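Local atomic coordinates of carboxylic ester hydrolase (Aspergillus niger, PDB entry 7K4O), a protein that probably hydrolyses the galloyl ester bonds of tannins as a serine esterase of the tannase family, releasing gallic acid. Residues E8-S13 and N56-T61; Q105-G110 and S117-G122; Y170-S173 and K177-A180; V111-A116 and N481-I486. All blocks are in the same frame, centred on the assembly; numbering follows the deposited sequence.

Contact 1. Residues E8-S13 and N56-T61. With NAG (2-acetamido-2-deoxy-beta-D-glucopyranose), chain C.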
# COMPACT_ATOMS: atom_id res chain seq x y z
N GLU A 8 -15.86 12.87 31.07
CA GLU A 8 -14.83 12.97 32.12
C GLU A 8 -13.42 12.79 31.54
O GLU A 8 -12.49 13.41 32.08
CB GLU A 8 -15.08 11.93 33.21
CG GLU A 8 -16.33 12.23 34.05
CD GLU A 8 -16.72 11.06 34.97
OE1 GLU A 8 -16.04 10.00 34.92
OE2 GLU A 8 -17.65 11.23 35.76
N LEU A 9 -13.30 11.92 30.54
CA LEU A 9 -12.01 11.56 29.88
C LEU A 9 -11.50 12.74 29.04
O LEU A 9 -10.30 13.09 29.08
CB LEU A 9 -12.22 10.36 28.97
CG LEU A 9 -11.00 9.93 28.14
CD1 LEU A 9 -9.96 9.41 29.03
CD2 LEU A 9 -11.37 8.86 27.15
N CYS A 10 -12.42 13.42 28.36
CA CYS A 10 -12.04 14.36 27.28
C CYS A 10 -11.85 15.77 27.83
O CYS A 10 -12.66 16.68 27.49
CB CYS A 10 -13.06 14.27 26.18
SG CYS A 10 -12.41 14.94 24.61
N THR A 11 -10.80 15.97 28.59
CA THR A 11 -10.42 17.28 29.11
C THR A 11 -8.92 17.47 28.96
O THR A 11 -8.14 16.48 29.01
CB THR A 11 -10.81 17.48 30.58
OG1 THR A 11 -9.85 16.85 31.43
CG2 THR A 11 -12.22 16.97 30.85
N ASP A 12 -8.49 18.72 28.88
CA ASP A 12 -7.05 19.00 28.75
C ASP A 12 -6.33 18.48 29.99
O ASP A 12 -5.22 17.95 29.84
CB ASP A 12 -6.81 20.50 28.57
CG ASP A 12 -7.16 21.07 27.22
OD1 ASP A 12 -7.55 20.31 26.32
OD2 ASP A 12 -7.05 22.33 27.10
N SER A 13 -6.92 18.61 31.18
CA SER A 13 -6.27 18.20 32.44
C SER A 13 -6.00 16.70 32.43
O SER A 13 -4.88 16.30 32.84
CB SER A 13 -7.11 18.65 33.61
OG SER A 13 -6.99 20.06 33.72
N ASN A 56 -18.21 7.46 18.92
CA ASN A 56 -17.98 8.58 19.84
C ASN A 56 -16.50 8.52 20.25
O ASN A 56 -16.02 7.38 20.50
CB ASN A 56 -18.81 8.44 21.13
CG ASN A 56 -20.28 8.25 20.81
OD1 ASN A 56 -20.88 9.05 20.12
ND2 ASN A 56 -20.87 7.18 21.29
N TYR A 57 -15.85 9.66 20.38
CA TYR A 57 -14.43 9.68 20.81
C TYR A 57 -14.01 11.03 21.28
O TYR A 57 -14.70 12.05 21.08
CB TYR A 57 -13.55 9.16 19.65
CG TYR A 57 -13.65 9.94 18.37
CD1 TYR A 57 -14.62 9.63 17.43
CD2 TYR A 57 -12.80 11.01 18.12
CE1 TYR A 57 -14.74 10.35 16.25
CE2 TYR A 57 -12.91 11.74 16.94
CZ TYR A 57 -13.89 11.42 16.02
OH TYR A 57 -13.97 12.17 14.88
N CYS A 58 -12.84 11.05 21.89
CA CYS A 58 -12.09 12.24 22.27
C CYS A 58 -11.03 12.47 21.22
O CYS A 58 -10.10 11.63 21.12
CB CYS A 58 -11.46 12.08 23.63
SG CYS A 58 -10.67 13.59 24.18
N ASN A 59 -11.14 13.58 20.50
CA ASN A 59 -10.09 13.97 19.53
C ASN A 59 -9.02 14.73 20.27
O ASN A 59 -9.25 15.90 20.70
CB ASN A 59 -10.73 14.78 18.41
CG ASN A 59 -9.74 15.49 17.51
OD1 ASN A 59 -8.61 15.03 17.37
ND2 ASN A 59 -10.13 16.67 16.98
N VAL A 60 -7.80 14.18 20.33
CA VAL A 60 -6.65 14.77 21.06
C VAL A 60 -5.59 15.19 20.03
O VAL A 60 -5.26 14.39 19.15
CB VAL A 60 -6.01 13.76 22.03
CG1 VAL A 60 -4.79 14.34 22.71
CG2 VAL A 60 -7.04 13.31 23.06
N THR A 61 -5.06 16.39 20.18
CA THR A 61 -3.79 16.72 19.48
C THR A 61 -2.79 17.28 20.46
O THR A 61 -3.14 17.87 21.49
CB THR A 61 -3.91 17.65 18.26
OG1 THR A 61 -4.05 19.01 18.70
CG2 THR A 61 -4.99 17.23 17.30
C1 NAG C . -9.28 17.41 16.06
C2 NAG C . -10.12 17.90 14.89
C3 NAG C . -9.22 18.77 14.02
C4 NAG C . -8.61 19.84 14.80
C5 NAG C . -7.87 19.28 16.02
C6 NAG C . -7.27 20.29 16.94
C7 NAG C . -11.96 16.39 14.32
C8 NAG C . -12.38 15.34 13.43
N2 NAG C . -10.66 16.83 14.12
O3 NAG C . -10.00 19.26 12.95
O4 NAG C . -7.59 20.43 13.99
O5 NAG C . -8.77 18.48 16.79
O6 NAG C . -8.17 21.33 17.35
O7 NAG C . -12.65 16.84 15.21

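Contact 2. Residues Q105-G110 and S117-G122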
# COMPACT_ATOMS: atom_id res chain seq x y z
N GLN A 105 -9.57 9.67 7.60
CA GLN A 105 -10.08 8.36 6.97
C GLN A 105 -9.69 6.98 7.63
O GLN A 105 -10.44 5.92 7.56
CB GLN A 105 -9.69 8.34 5.50
CG GLN A 105 -10.32 9.48 4.70
CD GLN A 105 -11.82 9.63 4.85
OE1 GLN A 105 -12.57 8.69 4.69
NE2 GLN A 105 -12.24 10.82 5.24
N SER A 106 -8.54 6.94 8.32
CA SER A 106 -8.10 5.65 8.93
C SER A 106 -8.51 5.56 10.41
O SER A 106 -8.80 4.42 10.86
CB SER A 106 -6.60 5.41 8.80
OG SER A 106 -6.22 5.33 7.45
N LEU A 107 -8.43 6.64 11.15
CA LEU A 107 -8.64 6.65 12.60
C LEU A 107 -9.98 6.02 13.01
O LEU A 107 -10.01 5.32 14.03
CB LEU A 107 -8.50 8.05 13.19
CG LEU A 107 -7.16 8.76 12.99
CD1 LEU A 107 -7.22 10.15 13.53
CD2 LEU A 107 -6.07 7.97 13.69
N PRO A 108 -11.11 6.17 12.27
CA PRO A 108 -12.36 5.54 12.73
C PRO A 108 -12.25 4.02 12.84
O PRO A 108 -12.94 3.42 13.64
CB PRO A 108 -13.36 5.89 11.60
CG PRO A 108 -12.82 7.22 11.03
CD PRO A 108 -11.31 7.04 11.08
N GLY A 109 -11.41 3.41 12.00
CA GLY A 109 -11.27 1.96 11.92
C GLY A 109 -10.66 1.40 13.20
O GLY A 109 -10.70 0.17 13.37
N GLY A 110 -10.02 2.21 14.02
CA GLY A 110 -9.57 1.77 15.34
C GLY A 110 -10.61 2.01 16.41
O GLY A 110 -10.91 1.12 17.20
N SER A 117 -6.50 5.40 18.67
CA SER A 117 -6.09 5.37 17.25
C SER A 117 -5.30 6.64 16.94
O SER A 117 -5.71 7.74 17.31
CB SER A 117 -7.32 5.29 16.37
OG SER A 117 -8.09 4.11 16.66
N GLY A 118 -4.11 6.49 16.36
CA GLY A 118 -3.20 7.63 16.17
C GLY A 118 -2.69 7.83 14.77
O GLY A 118 -2.57 6.89 13.97
N MET A 119 -2.34 9.09 14.51
CA MET A 119 -1.60 9.46 13.29
C MET A 119 -0.63 10.59 13.62
O MET A 119 -0.75 11.27 14.65
CB MET A 119 -2.57 9.90 12.20
CG MET A 119 -3.26 11.21 12.49
SD MET A 119 -4.51 11.45 11.13
CE MET A 119 -5.06 13.08 11.57
N THR A 120 0.32 10.78 12.71
CA THR A 120 1.35 11.82 12.86
C THR A 120 1.34 12.75 11.64
O THR A 120 0.94 12.36 10.53
CB THR A 120 2.73 11.17 13.01
OG1 THR A 120 3.74 12.18 13.15
CG2 THR A 120 3.10 10.23 11.90
N ASP A 121 1.84 13.94 11.86
CA ASP A 121 2.15 14.85 10.73
C ASP A 121 3.60 14.70 10.29
O ASP A 121 3.99 15.41 9.37
CB ASP A 121 1.81 16.30 11.01
CG ASP A 121 2.87 17.13 11.67
OD1 ASP A 121 3.79 16.58 12.34
OD2 ASP A 121 2.76 18.40 11.55
N GLY A 122 4.41 13.87 10.96
CA GLY A 122 5.77 13.61 10.48
C GLY A 122 6.75 14.72 10.72
O GLY A 122 7.94 14.56 10.31

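Contact 3. Residues Y170-S173 and K177-A180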
# COMPACT_ATOMS: atom_id res chain seq x y z
N TYR A 170 -6.23 5.44 30.46
CA TYR A 170 -7.27 4.45 30.80
C TYR A 170 -6.93 3.74 32.11
O TYR A 170 -7.69 2.83 32.49
CB TYR A 170 -7.48 3.47 29.67
CG TYR A 170 -8.11 4.12 28.44
CD1 TYR A 170 -9.42 4.59 28.45
CD2 TYR A 170 -7.38 4.28 27.27
CE1 TYR A 170 -10.01 5.16 27.33
CE2 TYR A 170 -7.96 4.81 26.15
CZ TYR A 170 -9.24 5.35 26.19
OH TYR A 170 -9.80 5.83 25.04
N GLY A 171 -5.84 4.10 32.76
CA GLY A 171 -5.46 3.51 34.07
C GLY A 171 -5.06 2.06 33.95
O GLY A 171 -5.35 1.25 34.89
N MET A 172 -4.42 1.69 32.85
CA MET A 172 -3.92 0.30 32.69
C MET A 172 -2.76 0.06 33.65
O MET A 172 -1.87 0.91 33.83
CB MET A 172 -3.46 0.04 31.25
CG MET A 172 -4.60 0.11 30.26
SD MET A 172 -4.12 -0.23 28.57
CE MET A 172 -3.72 -1.97 28.70
N SER A 173 -2.67 -1.12 34.24
CA SER A 173 -1.51 -1.44 35.08
C SER A 173 -0.35 -1.82 34.19
O SER A 173 -0.56 -2.17 33.02
CB SER A 173 -1.88 -2.56 36.06
OG SER A 173 -1.92 -3.77 35.30
N LYS A 177 -2.10 -6.22 29.45
CA LYS A 177 -1.66 -6.33 28.04
C LYS A 177 -2.36 -5.24 27.20
O LYS A 177 -3.60 -5.15 27.14
CB LYS A 177 -2.00 -7.68 27.48
CG LYS A 177 -1.64 -7.92 26.02
CD LYS A 177 -0.23 -7.84 25.64
CE LYS A 177 0.10 -8.37 24.24
NZ LYS A 177 1.28 -7.64 23.63
N LEU A 178 -1.56 -4.48 26.43
CA LEU A 178 -2.10 -3.54 25.40
C LEU A 178 -1.84 -4.19 24.04
O LEU A 178 -0.68 -4.34 23.64
CB LEU A 178 -1.41 -2.19 25.52
CG LEU A 178 -1.85 -1.18 24.45
CD1 LEU A 178 -3.33 -0.81 24.56
CD2 LEU A 178 -0.97 0.04 24.56
N TYR A 179 -2.87 -4.60 23.36
CA TYR A 179 -2.73 -5.16 22.00
C TYR A 179 -2.57 -4.01 21.02
O TYR A 179 -3.44 -3.12 20.93
CB TYR A 179 -3.92 -6.03 21.63
CG TYR A 179 -4.00 -7.33 22.41
CD1 TYR A 179 -3.15 -8.37 22.07
CD2 TYR A 179 -4.84 -7.47 23.49
CE1 TYR A 179 -3.22 -9.58 22.74
CE2 TYR A 179 -4.91 -8.70 24.16
CZ TYR A 179 -4.08 -9.73 23.80
OH TYR A 179 -4.08 -10.98 24.38
N ALA A 180 -1.48 -4.01 20.28
CA ALA A 180 -1.12 -2.87 19.41
C ALA A 180 -1.10 -3.35 17.96
O ALA A 180 -0.53 -4.42 17.65
CB ALA A 180 0.23 -2.31 19.84

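Contact 4. Residues V111-A116 and N481-I486. With FWN (2-[2-(2-ethoxyethoxy)ethoxy]ethanol), chain S.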
# COMPACT_ATOMS: atom_id res chain seq x y z
N VAL A 111 -11.14 3.21 16.43
CA VAL A 111 -12.09 3.63 17.51
C VAL A 111 -13.28 2.66 17.52
O VAL A 111 -13.72 2.27 18.61
CB VAL A 111 -12.55 5.07 17.31
CG1 VAL A 111 -13.69 5.42 18.24
CG2 VAL A 111 -11.39 6.02 17.47
N MET A 112 -13.72 2.21 16.36
CA MET A 112 -14.93 1.34 16.34
C MET A 112 -14.61 -0.06 16.90
O MET A 112 -15.57 -0.78 17.22
CB MET A 112 -15.55 1.24 14.95
CG MET A 112 -14.71 0.47 13.98
SD MET A 112 -15.49 0.25 12.36
CE MET A 112 -15.71 1.93 11.82
N TYR A 113 -13.34 -0.44 17.04
CA TYR A 113 -12.92 -1.70 17.72
C TYR A 113 -12.33 -1.40 19.10
O TYR A 113 -11.60 -2.24 19.65
CB TYR A 113 -11.98 -2.48 16.80
CG TYR A 113 -12.68 -3.05 15.62
CD1 TYR A 113 -13.54 -4.14 15.71
CD2 TYR A 113 -12.61 -2.42 14.39
CE1 TYR A 113 -14.24 -4.60 14.60
CE2 TYR A 113 -13.36 -2.84 13.30
CZ TYR A 113 -14.18 -3.95 13.39
OH TYR A 113 -14.89 -4.42 12.32
N GLY A 114 -12.65 -0.26 19.69
CA GLY A 114 -12.20 0.11 21.04
C GLY A 114 -10.72 0.35 21.16
O GLY A 114 -10.15 0.17 22.26
N ALA A 115 -10.09 0.81 20.06
CA ALA A 115 -8.66 1.15 20.05
C ALA A 115 -8.47 2.65 20.09
O ALA A 115 -9.09 3.37 19.28
CB ALA A 115 -7.97 0.56 18.86
N ALA A 116 -7.60 3.10 20.98
CA ALA A 116 -6.95 4.41 20.86
C ALA A 116 -6.25 4.40 19.50
O ALA A 116 -5.52 3.44 19.22
CB ALA A 116 -6.04 4.68 22.04
N ASN A 481 -10.50 -6.34 8.00
CA ASN A 481 -9.17 -6.81 8.41
C ASN A 481 -8.90 -6.56 9.89
O ASN A 481 -8.15 -7.37 10.47
CB ASN A 481 -8.07 -6.23 7.55
CG ASN A 481 -8.09 -6.79 6.15
OD1 ASN A 481 -8.65 -7.87 5.89
ND2 ASN A 481 -7.40 -6.11 5.23
N MET A 482 -9.41 -5.49 10.48
CA MET A 482 -9.13 -5.23 11.91
C MET A 482 -9.80 -6.32 12.77
O MET A 482 -9.15 -6.92 13.66
CB MET A 482 -9.61 -3.85 12.32
CG MET A 482 -9.22 -3.48 13.71
SD MET A 482 -7.38 -3.35 13.92
CE MET A 482 -7.45 -2.63 15.57
N ALA A 483 -11.04 -6.67 12.44
CA ALA A 483 -11.73 -7.75 13.19
C ALA A 483 -10.97 -9.07 13.00
O ALA A 483 -10.83 -9.82 13.99
CB ALA A 483 -13.19 -7.87 12.76
N VAL A 484 -10.50 -9.37 11.79
CA VAL A 484 -9.81 -10.65 11.52
C VAL A 484 -8.49 -10.68 12.31
O VAL A 484 -8.12 -11.74 12.88
CB VAL A 484 -9.63 -10.88 10.01
CG1 VAL A 484 -8.67 -12.02 9.70
CG2 VAL A 484 -11.00 -11.10 9.37
N MET A 485 -7.75 -9.57 12.28
CA MET A 485 -6.44 -9.47 12.99
C MET A 485 -6.67 -9.60 14.49
O MET A 485 -5.92 -10.33 15.14
CB MET A 485 -5.72 -8.17 12.62
CG MET A 485 -4.38 -8.08 13.26
SD MET A 485 -3.22 -9.41 12.92
CE MET A 485 -2.54 -8.81 11.36
N ILE A 486 -7.65 -8.91 15.03
CA ILE A 486 -7.97 -9.05 16.48
C ILE A 486 -8.26 -10.52 16.78
O ILE A 486 -7.77 -11.04 17.81
CB ILE A 486 -9.14 -8.15 16.87
CG1 ILE A 486 -8.70 -6.68 16.90
CG2 ILE A 486 -9.71 -8.59 18.21
CD1 ILE A 486 -9.84 -5.74 16.87
O4 FWN S . -14.08 -7.47 18.52
C5 FWN S . -13.74 -7.83 17.22
C6 FWN S . -13.10 -9.16 17.06
O7 FWN S . -13.43 -9.99 16.03
C8 FWN S . -14.50 -10.84 16.19
C9 FWN S . -15.20 -11.29 14.96
O10 FWN S . -16.31 -10.56 14.54
C11 FWN S . -17.36 -11.23 13.93
C12 FWN S . -18.45 -10.40 13.38
O13 FWN S . -19.04 -9.52 14.26
C14 FWN S . -19.89 -8.55 13.76
C1 FWN S . -20.37 -7.44 14.64
O HOH W 1 -12.73 -5.10 10.66

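Contact 1. Residues E8-S13 and N56-T61
C10 and C58 are joined by a disulfide that ties the short helical region near the N-terminus to strand 50-66. Their SG atoms lie 2.2 Å apart, and the C-S-S-C torsion of 75° gives the bridge a right-handed twist. Both sulfurs are reached the same way: each SG stands anti to its own backbone N (chi1 -161° in C10, -174° in C58), and C10 CB comes to 3.7 Å from C58 CB. The cystine is buried, and C10 also packs on T37 and V39 of strand 28-47.

Backbone bonds shape the segment on the C10 side. C10 centres an inverse gamma turn, closed by T11 N to L9 O at 3.0 Å, and this turn separates helix 6-9 from helix 12-18. T11 then serves as N-cap, its OG1 bonding to I14 N.

Carbohydrate chemistry belongs to the other side of the strand. There Y57 and N59 leave the backbone away from the disulfide. N59 ND2 is bonded to C1 of a GlcNAc at 1.5 Å, in an N-V-T sequon. T61 CG2 lies 3.8 Å from sugar C5, and the Y57 hydroxyl is near the acetyl methyl; the Y57 ring itself stacks on W79.

A buried sulfur link and an adjacent N-glycan are marks of a secreted protein, and the link ties the N-terminal turn covalently to the edge region of the sheet.

Contact 2. Residues Q105-G110 and S117-G122
L107 lies over S117, G118 and M119 where the connection of a beta-alpha-beta unit (strand 89-93, helix 108-111, strand 115-120) packs on its second strand. The L107 side chain hangs with CG anti to the carbonyl carbon (chi1 -59°) and runs on extended through CD1, so its two methyls part company. CD2 drops onto the strand backbone, 3.6 Å from the carbonyl carbon of G118. CD1 turns instead to the thioether of M119, 3.8 Å from SD and 4.1 Å from CE.

M119 approaches from the strand with CG wedged between its backbone N and carbonyl carbon (chi1 69°) and the rest of the chain fully extended. It therefore stands up from the sheet as a straight rod, which L107 meets at about a right angle. W79 and T93, on the strands flanking 115-120, also touch L107.

Further along, T120 OG1 accepts from G122 N at 2.8 Å, an ST turn that bends the chain as the strand ends.

At S117, near the beginning of the strand, the packing is with G110, whose bare backbone leaves room for the serine. The S117 hydroxyl, hydrogen-bonded to A115 O, also sits against this glycine, with OG 3.1 Å from G110 CA.

Contact 3. Residues Y170-S173 and K177-A180
M172 reaches across to K177 and L178, closing a short loop between helix 144-169 and strand 179-185. The segment leading to it begins with Y170, which takes its ring to F86, on which it stacks, while its hydroxyl bonds to P81 O. G171 follows with positive phi and ends the helix in a Schellman motif, turning the chain toward the strand. M172 then spans the gap. Its chain runs straight as far as SD and bends at the last torsion (chi3 68°), which brings the terminal methyl down on the opposite backbone. CE rests 3.5 Å from K177 O and 3.9 Å from L178 CB, while SD lies 4.1 Å from L178 CD1, the two side chains crossing nearly at right angles. S173 closes the segment, its backbone N hydrogen-bonded to OD2 of D176, a residue known to bind zinc in this protein.

On the far side K177 points away from M172; its CG lies 3.7 Å above the centre of the Y179 ring, and NZ forms a salt bridge with D204. Such a helix-loop-strand connection is part of the alpha/beta-hydrolase fold, and here the strand it feeds runs up to S186, the probable nucleophile on its elbow.

Contact 4. Residues V111-A116 and N481-I486
Y113 packs against M482, A483 and I486, so that the Schellman turn ending helix 108-111 meets the first turns of helix 481-491 on the alpha/beta-hydrolase sheet. Its ring is held among three differently placed neighbours. M482, bent at chi2 (64°), slides past the tyrosine in the opposite direction and brings CG within 3.6 Å of Y113 CD2. I486 slants across nearer the root of the side chain, with CD1 3.9 Å from Y113 CB. A483 takes the outer end: its CB lies 3.9 Å from Y113 CE1, and its backbone N sits over one ring face, displaced toward the rim.

A bound polyether, 2-[2-(2-ethoxyethoxy)ethoxy]ethanol, completes the surroundings. Its C5 is 4.0 Å from Y113 CD1, and its C6 lies 3.6 Å from I486 CG2, so aromatic ring and isoleucine branch together form an apolar wall for the ligand. R89 holds the backbone of the turn through a hydrogen bond to Y113 O.

Polar satisfaction comes by way of one water. A483 lies in the first turn of its helix, and its N-H is given to this water at 2.9 Å, while the same water is hydrogen-bonded to Y113 OH at 2.8 Å.

Overall arrangement
All four contacts reach the same mixed sheet and lie on one side of the chain's centre. Contacts 1, 2 and 3 follow one another along the chain, whereas contact 4 alternates with contact 2 and its two segments enclose contact 3 in sequence. Contacts 2 and 4 share strand 115-120, with centres about 13 Å apart, and are probably joined by a hydrogen bond from A115 N to G110 O. Contact 1 touches contact 3 through L9 and Y170, and contact 4 where V111 packs on N56 and Y57. Contact 3, its centre about 15 Å from that of contact 4, does not touch it. Together they connect the N-terminal region, the sheet and helix 481-491, far along the chain.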